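Local atomic coordinates of probable TonB-dependent siderophore receptor PiuA (Acinetobacter baumannii, PDB entry 5FP1), a protein that probably takes part in the first step of iron uptake by binding iron-chelating siderophores, possibly including ferric enterobactin, at the outer membrane. Residues Gly364-Ile367 with Asn373-Ser376. Sequence-based numbering, arbitrary orientation.
Sequences GYNI and NVSS
Ile367 and Ser375 form the antiparallel hydrogen-bonded pair that closes this short beta hairpin, with both side chains on the same face. Ile367 N reaches Ser375 O at 2.7 Å, nearly straight at hydrogen (168°), and Ser375 N returns a bond to Ile367 O at 2.9 Å. That same carbonyl oxygen also takes a CA-H...O contact from Val374 CA, at 3.3 Å. CG1 of Ile367 stands beside its own backbone N, which carries the longer branch across the Ser375 carbonyl oxygen, CG1 to O 3.4 Å, and brings CD1 to the Ser376 backbone. Leu320, Leu406, Phe379 and Trp390 also pack against this isoleucine. On the other face, Val374 holds CG1 anti to its backbone N (chi1 -177°) and sets that methyl over the flat face of the Asn366 amide, CG1 to CG 3.8 Å. Asn366 OD1 accepts a hydrogen bond from Arg409 NH1. Ser375 OG turns to Thr377 N and Gly378 N, just after the strand. At this end of barrel strand 346-368 the polar links are thus the two backbone bonds and a water donating to Tyr365 O (2.7 Å) and Ser376 O (2.8 Å), while Val374 and Ile367 add packing on the two faces.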
ATOM      1  N   GLY A 364       9.012  21.378  -6.026  1.00 18.11           N
ATOM      2  CA  GLY A 364       9.885  20.951  -4.942  1.00 18.49           C
ATOM      3  C   GLY A 364      10.544  22.178  -4.386  1.00 18.17           C
ATOM      4  O   GLY A 364      10.172  23.318  -4.753  1.00 20.85           O
ATOM      5  N   TYR A 365      11.536  21.974  -3.532  1.00 17.17           N
ATOM      6  CA  TYR A 365      12.185  23.098  -2.844  1.00 16.35           C
ATOM      7  C   TYR A 365      13.593  23.315  -3.323  1.00 19.19           C
ATOM      8  O   TYR A 365      14.360  22.350  -3.521  1.00 21.05           O
ATOM      9  CB  TYR A 365      12.152  22.937  -1.316  1.00 18.61           C
ATOM     10  CG  TYR A 365      10.761  23.103  -0.745  1.00 16.25           C
ATOM     11  CD1 TYR A 365      10.212  24.364  -0.526  1.00 18.54           C
ATOM     12  CD2 TYR A 365       9.976  21.996  -0.454  1.00 16.79           C
ATOM     13  CE1 TYR A 365       8.934  24.514  -0.025  1.00 20.90           C
ATOM     14  CE2 TYR A 365       8.709  22.139   0.053  1.00 17.97           C
ATOM     15  CZ  TYR A 365       8.181  23.398   0.253  1.00 19.24           C
ATOM     16  OH  TYR A 365       6.893  23.493   0.730  1.00 18.39           O
ATOM     17  N   ASN A 366      13.904  24.585  -3.588  1.00 20.99           N
ATOM     18  CA  ASN A 366      15.300  25.023  -3.652  1.00 22.76           C
ATOM     19  C   ASN A 366      15.756  25.393  -2.244  1.00 19.68           C
ATOM     20  O   ASN A 366      14.959  25.882  -1.425  1.00 21.22           O
ATOM     21  CB  ASN A 366      15.467  26.235  -4.561  1.00 22.98           C
ATOM     22  CG  ASN A 366      15.375  25.885  -6.034  1.00 25.83           C
ATOM     23  OD1 ASN A 366      15.716  24.787  -6.456  1.00 25.59           O
ATOM     24  ND2 ASN A 366      14.937  26.845  -6.824  1.00 30.73           N
ATOM     25  N   ILE A 367      17.035  25.159  -1.984  1.00 20.64           N
ATOM     26  CA  ILE A 367      17.694  25.579  -0.757  1.00 20.57           C
ATOM     27  C   ILE A 367      18.646  26.726  -1.120  1.00 20.89           C
ATOM     28  O   ILE A 367      19.407  26.604  -2.068  1.00 19.16           O
ATOM     29  CB  ILE A 367      18.526  24.434  -0.169  1.00 23.12           C
ATOM     30  CG1 ILE A 367      17.793  23.093  -0.361  1.00 26.15           C
ATOM     31  CG2 ILE A 367      18.784  24.699   1.290  1.00 30.09           C
ATOM     32  CD1 ILE A 367      18.738  21.902  -0.497  1.00 22.31           C
ATOM     33  N   ASN A 373      23.797  31.083  -2.974  1.00 29.05           N
ATOM     34  CA  ASN A 373      23.953  29.816  -3.676  1.00 29.07           C
ATOM     35  C   ASN A 373      22.655  29.019  -3.552  1.00 24.94           C
ATOM     36  O   ASN A 373      22.003  29.051  -2.500  1.00 24.22           O
ATOM     37  CB  ASN A 373      25.078  29.012  -3.068  1.00 29.37           C
ATOM     38  CG  ASN A 373      26.405  29.755  -3.102  1.00 40.86           C
ATOM     39  OD1 ASN A 373      27.008  30.068  -2.072  1.00 44.37           O
ATOM     40  ND2 ASN A 373      26.842  30.053  -4.280  1.00 33.69           N
ATOM     41  N   VAL A 374      22.320  28.306  -4.610  1.00 23.73           N
ATOM     42  CA  VAL A 374      21.079  27.518  -4.715  1.00 25.81           C
ATOM     43  C   VAL A 374      21.380  26.049  -4.983  1.00 25.66           C
ATOM     44  O   VAL A 374      22.217  25.735  -5.809  1.00 26.12           O
ATOM     45  CB  VAL A 374      20.224  28.042  -5.868  1.00 25.75           C
ATOM     46  CG1 VAL A 374      18.899  27.287  -5.964  1.00 27.56           C
ATOM     47  CG2 VAL A 374      19.980  29.544  -5.691  1.00 29.30           C
ATOM     48  N   SER A 375      20.705  25.147  -4.270  1.00 22.47           N
ATOM     49  CA  SER A 375      20.814  23.705  -4.531  1.00 20.88           C
ATOM     50  C   SER A 375      19.445  23.077  -4.326  1.00 18.44           C
ATOM     51  O   SER A 375      18.614  23.608  -3.585  1.00 20.97           O
ATOM     52  CB  SER A 375      21.821  23.069  -3.556  1.00 22.63           C
ATOM     53  OG  SER A 375      21.881  21.654  -3.692  1.00 20.69           O
ATOM     54  N   SER A 376      19.221  21.943  -4.964  1.00 18.21           N
ATOM     55  CA  SER A 376      18.037  21.156  -4.707  1.00 21.19           C
ATOM     56  C   SER A 376      18.336  19.953  -3.809  1.00 21.89           C
ATOM     57  O   SER A 376      17.408  19.230  -3.412  1.00 20.34           O
ATOM     58  CB  SER A 376      17.419  20.692  -6.033  1.00 20.93           C
ATOM     59  OG  SER A 376      18.289  19.777  -6.666  1.00 20.91           O
TER
HETATM   60  O   HOH W   1      14.699  19.721  -3.536  1.00 17.91           O